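Local atomic coordinates of flagellar basal body protein (Helicobacter pylori, PDB entry 5NPY), a protein that probably builds the hook of the bacterial flagellum, the curved joint through which motor rotation is passed to the filament. Residues A[84-89]-A[558-563]; A[485-490]-A[502-507]; A[97-102]-A[121-126]; A[477-482]-A[490-495]. All coordinates share one frame; numbering follows the deposited sequence.

Contact 1: A[84-89]-A[558-563]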
loop_
_atom_site.group_PDB
_atom_site.type_symbol
_atom_site.label_atom_id
_atom_site.label_comp_id
_atom_site.label_asym_id
_atom_site.label_seq_id
_atom_site.Cartn_x
_atom_site.Cartn_y
_atom_site.Cartn_z
ATOM N N GLU A 84 8.693 2.785 40.973
ATOM C CA GLU A 84 9.517 3.321 39.897
ATOM C C GLU A 84 10.011 2.261 38.915
ATOM O O GLU A 84 10.049 2.520 37.709
ATOM C CB GLU A 84 10.716 4.066 40.501
ATOM C CG GLU A 84 11.786 4.510 39.505
ATOM C CD GLU A 84 11.461 5.824 38.811
ATOM O OE1 GLU A 84 10.305 6.011 38.371
ATOM O OE2 GLU A 84 12.371 6.675 38.707
ATOM N N GLY A 85 10.378 1.075 39.400
ATOM C CA GLY A 85 11.009 0.042 38.593
ATOM C C GLY A 85 10.287 -0.377 37.326
ATOM O O GLY A 85 9.052 -0.324 37.256
ATOM N N GLU A 86 11.053 -0.820 36.318
ATOM C CA GLU A 86 10.485 -1.053 34.991
ATOM C C GLU A 86 9.523 -2.239 34.964
ATOM O O GLU A 86 8.596 -2.260 34.145
ATOM C CB GLU A 86 11.601 -1.246 33.967
ATOM C CG GLU A 86 12.139 0.068 33.418
ATOM C CD GLU A 86 11.114 0.832 32.584
ATOM O OE1 GLU A 86 11.094 0.648 31.346
ATOM O OE2 GLU A 86 10.330 1.615 33.166
ATOM N N PHE A 87 9.705 -3.220 35.845
ATOM C CA PHE A 87 8.826 -4.384 35.871
ATOM C C PHE A 87 8.085 -4.526 37.200
ATOM O O PHE A 87 7.545 -5.598 37.502
ATOM C CB PHE A 87 9.619 -5.647 35.538
ATOM C CG PHE A 87 10.046 -5.715 34.107
ATOM C CD1 PHE A 87 9.139 -6.060 33.118
ATOM C CD2 PHE A 87 11.346 -5.410 33.743
ATOM C CE1 PHE A 87 9.524 -6.120 31.790
ATOM C CE2 PHE A 87 11.740 -5.463 32.418
ATOM C CZ PHE A 87 10.826 -5.819 31.436
ATOM N N HIS A 88 8.034 -3.469 37.999
ATOM C CA HIS A 88 7.193 -3.515 39.185
ATOM C C HIS A 88 5.732 -3.432 38.770
ATOM O O HIS A 88 5.362 -2.605 37.933
ATOM C CB HIS A 88 7.567 -2.389 40.148
ATOM C CG HIS A 88 8.901 -2.593 40.794
ATOM N ND1 HIS A 88 9.547 -1.610 41.509
ATOM C CD2 HIS A 88 9.715 -3.677 40.823
ATOM C CE1 HIS A 88 10.696 -2.083 41.960
ATOM N NE2 HIS A 88 10.823 -3.333 41.555
ATOM N N MET A 89 4.905 -4.310 39.333
ATOM C CA MET A 89 3.501 -4.364 38.954
ATOM C C MET A 89 2.692 -4.951 40.099
ATOM O O MET A 89 3.240 -5.546 41.032
ATOM C CB MET A 89 3.291 -5.189 37.673
ATOM C CG MET A 89 3.819 -6.627 37.759
ATOM S SD MET A 89 3.680 -7.503 36.184
ATOM C CE MET A 89 5.090 -6.826 35.304
ATOM N N ARG A 558 -1.542 -4.009 37.113
ATOM C CA ARG A 558 -1.298 -2.575 37.234
ATOM C C ARG A 558 0.204 -2.300 37.201
ATOM O O ARG A 558 0.919 -2.608 38.163
ATOM C CB ARG A 558 -1.933 -2.040 38.513
ATOM C CG ARG A 558 -3.453 -2.101 38.497
ATOM C CD ARG A 558 -4.030 -1.772 39.869
ATOM N NE ARG A 558 -3.619 -0.447 40.332
ATOM C CZ ARG A 558 -4.241 0.247 41.281
ATOM N NH1 ARG A 558 -5.315 -0.255 41.876
ATOM N NH2 ARG A 558 -3.789 1.446 41.631
ATOM N N HIS A 559 0.676 -1.712 36.099
ATOM C CA HIS A 559 2.098 -1.426 35.936
ATOM C C HIS A 559 2.528 -0.281 36.854
ATOM O O HIS A 559 1.820 0.721 37.006
ATOM C CB HIS A 559 2.397 -1.085 34.473
ATOM C CG HIS A 559 3.853 -1.102 34.120
ATOM N ND1 HIS A 559 4.344 -0.519 32.970
ATOM C CD2 HIS A 559 4.924 -1.629 34.759
ATOM C CE1 HIS A 559 5.655 -0.681 32.919
ATOM N NE2 HIS A 559 6.032 -1.353 33.990
ATOM N N LYS A 560 3.683 -0.466 37.496
ATOM C CA LYS A 560 4.347 0.544 38.323
ATOM C C LYS A 560 3.586 0.854 39.616
ATOM O O LYS A 560 3.679 1.962 40.151
ATOM C CB LYS A 560 4.629 1.814 37.512
ATOM C CG LYS A 560 5.679 1.546 36.436
ATOM C CD LYS A 560 6.174 2.788 35.722
ATOM C CE LYS A 560 7.538 2.509 35.091
ATOM N NZ LYS A 560 7.815 3.352 33.895
ATOM N N TYR A 561 2.851 -0.134 40.130
ATOM C CA TYR A 561 2.342 -0.141 41.495
ATOM C C TYR A 561 2.730 -1.459 42.162
ATOM O O TYR A 561 2.963 -2.467 41.491
ATOM C CB TYR A 561 0.817 0.024 41.552
ATOM C CG TYR A 561 0.302 1.401 41.203
ATOM C CD1 TYR A 561 -0.068 2.302 42.196
ATOM C CD2 TYR A 561 0.166 1.793 39.878
ATOM C CE1 TYR A 561 -0.554 3.558 41.877
ATOM C CE2 TYR A 561 -0.316 3.049 39.548
ATOM C CZ TYR A 561 -0.677 3.930 40.550
ATOM O OH TYR A 561 -1.153 5.181 40.209
ATOM N N LEU A 562 2.797 -1.444 43.495
ATOM C CA LEU A 562 3.095 -2.631 44.288
ATOM C C LEU A 562 2.050 -2.792 45.390
ATOM O O LEU A 562 1.223 -1.909 45.640
ATOM C CB LEU A 562 4.512 -2.569 44.883
ATOM C CG LEU A 562 5.690 -2.703 43.913
ATOM C CD1 LEU A 562 7.042 -2.583 44.616
ATOM C CD2 LEU A 562 5.604 -4.017 43.143
ATOM N N GLU A 563 2.101 -3.939 46.063
ATOM C CA GLU A 563 1.065 -4.361 46.991
ATOM C C GLU A 563 1.539 -4.249 48.437
ATOM O O GLU A 563 2.741 -4.246 48.725
ATOM C CB GLU A 563 0.631 -5.801 46.681
ATOM C CG GLU A 563 -0.588 -6.289 47.444
ATOM C CD GLU A 563 -1.473 -7.197 46.615
ATOM O OE1 GLU A 563 -1.330 -7.198 45.376
ATOM O OE2 GLU A 563 -2.314 -7.908 47.206
#
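The imidazole of H559 meets the turn G85 to H88 with its ring edge, giving NE2-H to the carbonyl O of E86 at 2.7 Å. The bond is nearly straight at the hydrogen (164°) and lies close to the ring plane, although the donor stands well above the plane of the carbonyl. With CG anti to the backbone N (chi1 -166°), the ring swings toward the turn, and its CD2 also passes 3.3 Å from H88 O. That same oxygen accepts the backbone N of K560 at 2.8 Å. The extended K560 side chain runs alongside E86, pointing the same way, and ends in a salt bridge of 3.1 Å from NZ to OE2. L562 closes the other end: its CD1 sits over one face of the H88 ring, toward the rim, while CD2 lies 3.5 Å from M89 O. H88 ND1 bonds to S83 OG, which helps fix the ring's rotation. M89 and H559 form an antiparallel non-hydrogen-bonded pair. The contact thus sets a type I turn against a type II turn, R558 to Y561, beside paired strands 87-93 and 555-559, consistent with the way FlgE-like proteins bring their termini together.

Contact 2: A[485-490]-A[502-507]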
loop_
_atom_site.group_PDB
_atom_site.type_symbol
_atom_site.label_atom_id
_atom_site.label_comp_id
_atom_site.label_asym_id
_atom_site.label_seq_id
_atom_site.Cartn_x
_atom_site.Cartn_y
_atom_site.Cartn_z
ATOM N N GLU A 485 0.035 -3.440 29.521
ATOM C CA GLU A 485 -1.395 -3.178 29.609
ATOM C C GLU A 485 -1.981 -3.775 30.881
ATOM O O GLU A 485 -1.360 -4.590 31.573
ATOM C CB GLU A 485 -2.129 -3.753 28.396
ATOM C CG GLU A 485 -2.028 -2.867 27.180
ATOM C CD GLU A 485 -2.239 -1.410 27.535
ATOM O OE1 GLU A 485 -3.345 -1.065 28.010
ATOM O OE2 GLU A 485 -1.290 -0.617 27.360
ATOM N N GLU A 486 -3.217 -3.374 31.173
ATOM C CA GLU A 486 -3.931 -3.938 32.311
ATOM C C GLU A 486 -4.199 -5.433 32.151
ATOM O O GLU A 486 -4.636 -6.077 33.115
ATOM C CB GLU A 486 -5.244 -3.181 32.539
ATOM C CG GLU A 486 -5.066 -1.726 32.954
ATOM C CD GLU A 486 -6.326 -1.132 33.567
ATOM O OE1 GLU A 486 -6.202 -0.255 34.448
ATOM O OE2 GLU A 486 -7.437 -1.551 33.173
ATOM N N ASN A 487 -3.939 -5.997 30.972
ATOM C CA ASN A 487 -4.019 -7.431 30.741
ATOM C C ASN A 487 -2.670 -8.124 30.838
ATOM O O ASN A 487 -2.572 -9.306 30.513
ATOM C CB ASN A 487 -4.640 -7.703 29.377
ATOM C CG ASN A 487 -6.147 -7.685 29.429
ATOM O OD1 ASN A 487 -6.807 -8.224 28.552
ATOM N ND2 ASN A 487 -6.704 -7.078 30.477
ATOM N N GLY A 488 -1.628 -7.421 31.271
ATOM C CA GLY A 488 -0.316 -8.020 31.365
ATOM C C GLY A 488 0.424 -8.131 30.057
ATOM O O GLY A 488 1.562 -8.612 30.050
ATOM N N VAL A 489 -0.170 -7.678 28.954
ATOM C CA VAL A 489 0.479 -7.774 27.657
ATOM C C VAL A 489 1.594 -6.739 27.570
ATOM O O VAL A 489 1.386 -5.549 27.843
ATOM C CB VAL A 489 -0.553 -7.601 26.533
ATOM C CG1 VAL A 489 0.133 -7.591 25.169
ATOM C CG2 VAL A 489 -1.580 -8.722 26.600
ATOM N N ILE A 490 2.786 -7.191 27.186
ATOM C CA ILE A 490 4.006 -6.390 27.225
ATOM C C ILE A 490 4.409 -6.065 25.796
ATOM O O ILE A 490 4.754 -6.966 25.019
ATOM C CB ILE A 490 5.137 -7.134 27.954
ATOM C CG1 ILE A 490 4.682 -7.531 29.367
ATOM C CG2 ILE A 490 6.447 -6.306 27.953
ATOM C CD1 ILE A 490 5.715 -8.322 30.137
ATOM N N VAL A 502 5.609 -8.356 22.937
ATOM C CA VAL A 502 6.628 -9.404 22.974
ATOM C C VAL A 502 6.320 -10.509 23.972
ATOM O O VAL A 502 6.880 -11.608 23.847
ATOM C CB VAL A 502 8.020 -8.798 23.266
ATOM C CG1 VAL A 502 8.326 -7.668 22.294
ATOM C CG2 VAL A 502 8.100 -8.294 24.706
ATOM N N ALA A 503 5.463 -10.279 24.971
ATOM C CA ALA A 503 5.192 -11.244 26.030
ATOM C C ALA A 503 3.922 -10.831 26.764
ATOM O O ALA A 503 3.333 -9.781 26.490
ATOM C CB ALA A 503 6.371 -11.350 27.006
ATOM N N ARG A 504 3.493 -11.688 27.695
ATOM C CA ARG A 504 2.524 -11.292 28.710
ATOM C C ARG A 504 2.847 -12.006 30.007
ATOM O O ARG A 504 3.428 -13.095 30.003
ATOM C CB ARG A 504 1.076 -11.585 28.313
ATOM C CG ARG A 504 0.647 -13.036 28.451
ATOM C CD ARG A 504 -0.751 -13.201 27.885
ATOM N NE ARG A 504 -1.726 -12.421 28.652
ATOM C CZ ARG A 504 -2.927 -12.070 28.207
ATOM N NH1 ARG A 504 -3.315 -12.402 26.983
ATOM N NH2 ARG A 504 -3.735 -11.370 28.979
ATOM N N ILE A 505 2.473 -11.370 31.116
ATOM C CA ILE A 505 2.728 -11.918 32.445
ATOM C C ILE A 505 1.781 -13.080 32.702
ATOM O O ILE A 505 0.560 -12.960 32.531
ATOM C CB ILE A 505 2.562 -10.830 33.518
ATOM C CG1 ILE A 505 3.463 -9.630 33.220
ATOM C CG2 ILE A 505 2.876 -11.396 34.907
ATOM C CD1 ILE A 505 4.941 -9.915 33.379
ATOM N N GLY A 506 2.344 -14.213 33.117
ATOM C CA GLY A 506 1.515 -15.326 33.543
ATOM C C GLY A 506 0.632 -14.949 34.722
ATOM O O GLY A 506 1.045 -14.228 35.637
ATOM N N ILE A 507 -0.614 -15.425 34.674
ATOM C CA ILE A 507 -1.580 -15.289 35.757
ATOM C C ILE A 507 -2.340 -16.604 35.843
ATOM O O ILE A 507 -2.793 -17.129 34.822
ATOM C CB ILE A 507 -2.560 -14.116 35.536
ATOM C CG1 ILE A 507 -1.846 -12.771 35.630
ATOM C CG2 ILE A 507 -3.683 -14.148 36.565
ATOM C CD1 ILE A 507 -1.550 -12.331 37.057
#
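V489 lays its CG2 over the centre of one face of the R504 guanidinium, 4.0 Å from CZ. The arginine CG is wedged between its own backbone N and carbonyl carbon (chi1 78°), and a bend at chi3 carries the head back across the valine to the turn, where NH2 makes a weak bond to N487 O. Its stronger polar partner is L169 O, reached through NH1, and W546 adds a cation-pi contact, so the head is held from several directions. The I490 side chain lies on the other face of the strand pair, where CD1 meets I505 CD1 at 3.7 Å and CG2 approaches V502 CG2 at 4.2 Å.

Backbone bonds set these positions. I490 N gives a nearly straight bond to A503 O at 2.7 Å, and I505 N binds G488 O at 3.1 Å. I490 O takes V502 N at 2.6 Å, almost along the C=O axis, and A503 N only weakly at 3.4 Å. Behind them, the type I turn E485 to G488 sets the start of the strand; G488 ends it with phi 79°, a backbone shape in which a CB would press on the carbonyl O of N487. Further out, I179 packs on I490 and V502, and M89 and F97 on I505. With V502 and A503 both opposite I490, this is a classic beta bulge in the hairpin of strands 489-494 and 499-509.

Contact 3: A[97-102]-A[121-126]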
loop_
_atom_site.group_PDB
_atom_site.type_symbol
_atom_site.label_atom_id
_atom_site.label_comp_id
_atom_site.label_asym_id
_atom_site.label_seq_id
_atom_site.Cartn_x
_atom_site.Cartn_y
_atom_site.Cartn_z
ATOM N N PHE A 97 0.624 -14.388 40.308
ATOM C CA PHE A 97 1.796 -14.453 39.453
ATOM C C PHE A 97 2.372 -15.861 39.518
ATOM O O PHE A 97 2.165 -16.590 40.491
ATOM C CB PHE A 97 2.845 -13.421 39.890
ATOM C CG PHE A 97 2.422 -11.989 39.657
ATOM C CD1 PHE A 97 1.945 -11.584 38.422
ATOM C CD2 PHE A 97 2.483 -11.055 40.681
ATOM C CE1 PHE A 97 1.551 -10.278 38.203
ATOM C CE2 PHE A 97 2.087 -9.740 40.469
ATOM C CZ PHE A 97 1.618 -9.352 39.231
ATOM N N VAL A 98 3.084 -16.252 38.464
ATOM C CA VAL A 98 3.695 -17.575 38.374
ATOM C C VAL A 98 5.191 -17.412 38.230
ATOM O O VAL A 98 5.652 -16.613 37.406
ATOM C CB VAL A 98 3.165 -18.381 37.184
ATOM C CG1 VAL A 98 3.427 -19.840 37.441
ATOM C CG2 VAL A 98 1.705 -18.062 36.930
ATOM N N ILE A 99 5.946 -18.176 39.017
ATOM C CA ILE A 99 7.404 -18.129 39.008
ATOM C C ILE A 99 7.965 -19.529 39.227
ATOM O O ILE A 99 7.261 -20.453 39.636
ATOM C CB ILE A 99 7.971 -17.181 40.077
ATOM C CG1 ILE A 99 7.710 -17.760 41.458
ATOM C CG2 ILE A 99 7.376 -15.779 39.945
ATOM C CD1 ILE A 99 8.251 -16.891 42.526
ATOM N N GLY A 100 9.262 -19.663 38.976
ATOM C CA GLY A 100 9.932 -20.938 39.067
ATOM C C GLY A 100 11.436 -20.775 39.089
ATOM O O GLY A 100 11.976 -19.729 38.712
ATOM N N PRO A 101 12.145 -21.820 39.527
ATOM C CA PRO A 101 13.599 -21.718 39.731
ATOM C C PRO A 101 14.481 -21.975 38.515
ATOM O O PRO A 101 15.706 -21.819 38.634
ATOM C CB PRO A 101 13.848 -22.801 40.793
ATOM C CG PRO A 101 12.841 -23.850 40.468
ATOM C CD PRO A 101 11.605 -23.102 40.015
ATOM N N ASN A 102 13.917 -22.345 37.361
ATOM C CA ASN A 102 14.696 -22.833 36.227
ATOM C C ASN A 102 14.445 -21.930 35.027
ATOM O O ASN A 102 13.320 -21.857 34.521
ATOM C CB ASN A 102 14.337 -24.297 35.926
ATOM C CG ASN A 102 14.922 -24.818 34.611
ATOM O OD1 ASN A 102 15.395 -24.070 33.761
ATOM N ND2 ASN A 102 14.891 -26.138 34.453
ATOM N N PHE A 121 6.046 -21.868 41.414
ATOM C CA PHE A 121 5.492 -21.279 42.578
ATOM C C PHE A 121 4.503 -20.222 42.192
ATOM O O PHE A 121 4.444 -19.798 41.085
ATOM C CB PHE A 121 6.603 -20.658 43.402
ATOM C CG PHE A 121 7.658 -21.625 43.791
ATOM C CD1 PHE A 121 7.335 -22.738 44.507
ATOM C CD2 PHE A 121 8.943 -21.442 43.410
ATOM C CE1 PHE A 121 8.278 -23.648 44.851
ATOM C CE2 PHE A 121 9.905 -22.342 43.752
ATOM C CZ PHE A 121 9.572 -23.455 44.467
ATOM N N LEU A 122 3.701 -19.827 43.137
ATOM C CA LEU A 122 2.730 -18.765 42.937
ATOM C C LEU A 122 3.019 -17.638 43.916
ATOM O O LEU A 122 3.431 -17.888 45.047
ATOM C CB LEU A 122 1.311 -19.293 43.127
ATOM C CG LEU A 122 1.070 -20.480 42.201
ATOM C CD1 LEU A 122 0.484 -21.633 42.989
ATOM C CD2 LEU A 122 0.176 -20.077 41.034
ATOM N N THR A 123 2.806 -16.400 43.481
ATOM C CA THR A 123 3.066 -15.248 44.330
ATOM C C THR A 123 2.145 -14.120 43.908
ATOM O O THR A 123 1.692 -14.069 42.762
ATOM C CB THR A 123 4.539 -14.780 44.255
ATOM O OG1 THR A 123 4.716 -13.608 45.049
ATOM C CG2 THR A 123 4.938 -14.448 42.842
ATOM N N ARG A 124 1.861 -13.219 44.847
ATOM C CA ARG A 124 1.233 -11.952 44.518
ATOM C C ARG A 124 2.204 -10.783 44.644
ATOM O O ARG A 124 1.807 -9.635 44.416
ATOM C CB ARG A 124 -0.015 -11.733 45.388
ATOM C CG ARG A 124 -1.039 -10.763 44.779
ATOM C CD ARG A 124 -2.298 -10.608 45.640
ATOM N NE ARG A 124 -3.308 -11.609 45.326
ATOM C CZ ARG A 124 -4.344 -11.399 44.523
ATOM N NH1 ARG A 124 -4.528 -10.217 43.955
ATOM N NH2 ARG A 124 -5.205 -12.378 44.297
ATOM N N ALA A 125 3.475 -11.047 44.967
ATOM C CA ALA A 125 4.512 -10.014 44.971
ATOM C C ALA A 125 4.937 -9.701 43.539
ATOM O O ALA A 125 5.398 -10.590 42.814
ATOM C CB ALA A 125 5.717 -10.462 45.796
ATOM N N GLY A 126 4.798 -8.439 43.132
ATOM C CA GLY A 126 5.079 -8.053 41.759
ATOM C C GLY A 126 6.322 -7.205 41.555
ATOM O O GLY A 126 6.484 -6.593 40.498
#
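Strands 97-100 and 121-123 run antiparallel, 4.7 Å apart at their closest with 140° between their directions, and pair F97 with T123, V98 with L122 and I99 with F121.

On one face, the I99 and F121 side chains cross at about a right angle, with I99 CG1 3.7 Å from F121 CB. The T123 methyl, CG2, touches both F97 CB at 3.8 Å and I99 CG2 at 4.0 Å. The threonine hydroxyl turns the other way: OG1, anti to the backbone N (chi1 177°), accepts from A125 N at 2.8 Å and also bonds to N522 O. The chain after T123 passes the F97 ring, a course to which this bond probably contributes, with R124 O at the ring edge and G126 CA 3.7 Å from F97 CE2. Beyond the pair, F128 meets F97 edge-to-face, Y142 does the same to F121, and I505, I507 and M89 pack against F97. V98 and L122 occupy the second face, where V98 touches L508 and L122 touches W96.

Two well-aligned bonds join the I99-F121 pair, F121 N to I99 O at 2.6 Å and I99 N to F121 O at 3.0 Å. At the F97-T123 pair the bond from T123 N to F97 O is sound, whereas the return bond from F97 N is weak because it is strongly bent (125°). The whole is an antiparallel strand pair whose second strand ends in an ST turn at T123, within the D1 family region of FlgE/F/G proteins.

Contact 4: A[477-482]-A[490-495]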
loop_
_atom_site.group_PDB
_atom_site.type_symbol
_atom_site.label_atom_id
_atom_site.label_comp_id
_atom_site.label_asym_id
_atom_site.label_seq_id
_atom_site.Cartn_x
_atom_site.Cartn_y
_atom_site.Cartn_z
ATOM N N GLY A 477 15.551 0.586 14.129
ATOM C CA GLY A 477 15.018 1.352 15.243
ATOM C C GLY A 477 15.759 1.075 16.536
ATOM O O GLY A 477 16.372 0.015 16.716
ATOM N N ILE A 478 15.698 2.051 17.444
ATOM C CA ILE A 478 16.218 1.900 18.800
ATOM C C ILE A 478 15.036 1.749 19.739
ATOM O O ILE A 478 13.940 2.247 19.462
ATOM C CB ILE A 478 17.103 3.086 19.242
ATOM C CG1 ILE A 478 16.289 4.390 19.256
ATOM C CG2 ILE A 478 18.315 3.210 18.327
ATOM C CD1 ILE A 478 16.365 5.207 20.522
ATOM N N PHE A 479 15.259 1.065 20.860
ATOM C CA PHE A 479 14.202 0.951 21.857
ATOM C C PHE A 479 13.831 2.330 22.387
ATOM O O PHE A 479 14.697 3.180 22.612
ATOM C CB PHE A 479 14.623 0.048 23.021
ATOM C CG PHE A 479 13.625 0.033 24.150
ATOM C CD1 PHE A 479 12.444 -0.696 24.043
ATOM C CD2 PHE A 479 13.844 0.775 25.303
ATOM C CE1 PHE A 479 11.507 -0.699 25.069
ATOM C CE2 PHE A 479 12.915 0.776 26.335
ATOM C CZ PHE A 479 11.746 0.036 26.217
ATOM N N ARG A 480 12.531 2.550 22.584
ATOM C CA ARG A 480 12.027 3.826 23.078
ATOM C C ARG A 480 11.427 3.681 24.476
ATOM O O ARG A 480 12.005 4.177 25.443
ATOM C CB ARG A 480 11.012 4.425 22.103
ATOM C CG ARG A 480 11.608 5.539 21.269
ATOM C CD ARG A 480 10.553 6.351 20.559
ATOM N NE ARG A 480 10.909 7.764 20.578
ATOM C CZ ARG A 480 10.600 8.586 21.574
ATOM N NH1 ARG A 480 9.920 8.130 22.619
ATOM N NH2 ARG A 480 10.969 9.860 21.528
ATOM N N ASP A 481 10.283 3.024 24.605
ATOM C CA ASP A 481 9.640 2.867 25.900
ATOM C C ASP A 481 8.912 1.533 25.909
ATOM O O ASP A 481 8.773 0.873 24.877
ATOM C CB ASP A 481 8.683 4.032 26.199
ATOM C CG ASP A 481 7.393 3.958 25.393
ATOM O OD1 ASP A 481 6.344 3.613 25.982
ATOM O OD2 ASP A 481 7.429 4.241 24.174
ATOM N N MET A 482 8.451 1.132 27.089
ATOM C CA MET A 482 7.776 -0.148 27.250
ATOM C C MET A 482 6.423 0.050 27.919
ATOM O O MET A 482 6.304 0.791 28.903
ATOM C CB MET A 482 8.629 -1.138 28.066
ATOM C CG MET A 482 7.836 -2.347 28.599
ATOM S SD MET A 482 8.818 -3.561 29.514
ATOM C CE MET A 482 8.891 -2.754 31.113
ATOM N N ILE A 490 2.786 -7.191 27.186
ATOM C CA ILE A 490 4.006 -6.390 27.225
ATOM C C ILE A 490 4.409 -6.065 25.796
ATOM O O ILE A 490 4.754 -6.966 25.019
ATOM C CB ILE A 490 5.137 -7.134 27.954
ATOM C CG1 ILE A 490 4.682 -7.531 29.367
ATOM C CG2 ILE A 490 6.447 -6.306 27.953
ATOM C CD1 ILE A 490 5.715 -8.322 30.137
ATOM N N SER A 491 4.389 -4.784 25.454
ATOM C CA SER A 491 4.798 -4.321 24.138
ATOM C C SER A 491 5.992 -3.382 24.259
ATOM O O SER A 491 6.156 -2.679 25.264
ATOM C CB SER A 491 3.658 -3.599 23.427
ATOM O OG SER A 491 2.440 -4.285 23.631
ATOM N N LEU A 492 6.813 -3.365 23.220
ATOM C CA LEU A 492 7.968 -2.481 23.139
ATOM C C LEU A 492 7.770 -1.483 22.003
ATOM O O LEU A 492 7.356 -1.863 20.904
ATOM C CB LEU A 492 9.251 -3.296 22.932
ATOM C CG LEU A 492 9.514 -4.352 24.016
ATOM C CD1 LEU A 492 10.788 -5.139 23.748
ATOM C CD2 LEU A 492 9.576 -3.699 25.398
ATOM N N ALA A 493 8.040 -0.212 22.274
ATOM C CA ALA A 493 8.062 0.821 21.248
ATOM C C ALA A 493 9.499 1.115 20.838
ATOM O O ALA A 493 10.436 0.978 21.630
ATOM C CB ALA A 493 7.402 2.114 21.727
ATOM N N PHE A 494 9.663 1.523 19.583
ATOM C CA PHE A 494 10.978 1.803 19.034
ATOM C C PHE A 494 10.967 3.146 18.316
ATOM O O PHE A 494 9.919 3.772 18.132
ATOM C CB PHE A 494 11.434 0.676 18.098
ATOM C CG PHE A 494 11.723 -0.612 18.809
ATOM C CD1 PHE A 494 13.030 -1.002 19.052
ATOM C CD2 PHE A 494 10.684 -1.427 19.255
ATOM C CE1 PHE A 494 13.301 -2.186 19.714
ATOM C CE2 PHE A 494 10.943 -2.607 19.919
ATOM C CZ PHE A 494 12.249 -2.992 20.146
ATOM N N SER A 495 12.161 3.593 17.918
ATOM C CA SER A 495 12.291 4.901 17.278
ATOM C C SER A 495 11.578 4.959 15.935
ATOM O O SER A 495 11.082 6.020 15.544
ATOM C CB SER A 495 13.761 5.240 17.094
ATOM O OG SER A 495 14.486 4.070 16.764
#
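F479 and L492 meet in the apolar part of this contact: L492 CD2 lies 3.6 Å from ring atom CE1 of F479, the two side chains crossing at about a right angle. The same methyl lies 3.8 Å from M482 CB, so one leucine branch is held between the phenylalanine and the methionine. M482, with CG anti to the backbone N (chi1 164°), extends its chain until SD comes 3.9 Å from I490 CG2. The F494 ring turns back along the opposing backbone, its CD1 3.5 Å from F479 N, and is met edge-to-face by Y185.

The solvent side is more polar. R480 and I478 are exposed; the R480 chain drapes over the 494-495 backbone, its CD beside F494 O. D481 OD2 touches the A493 methyl, but the carboxylate's stronger partner is R483, through a salt bridge at OD1. At the far end, S495 N bonds to I478 O at 2.7 Å in the carbonyl plane. Between the two zones, R480 N binds A493 O at 2.8 Å and A493 N gives a nearly straight bond to D481 O (168°). The pairing slips by one residue from F479-F494 to M482-L492, a beta bulge. This hairpin of strands 477-484 and 489-494 lies between strand 184-185, joined to it at G477, and strand 499-509, joined at I490 and L492.

How the contacts relate
From the N terminus, the chain enters contact 1 at 84-89, but that loop closes only at 558-563, joining strands 87-93 and 555-559, so the other three contacts nest inside it. Contact 3 follows directly and closes a short loop before the chain leaves for the distant domains. On its return, contacts 4 and 2 cross, sharing I490 and strand 489-494, which lies between 477-484 and 499-509. Contact 1 touches all the others: M89 packs on I505 and F97, the N of M89 probably bonds to G126 O, and M482 CE reaches E86 and F87. F97 also meets I505, tying contact 3 to contact 2; contacts 3 and 4 remain about 9 Å apart between nearest atoms.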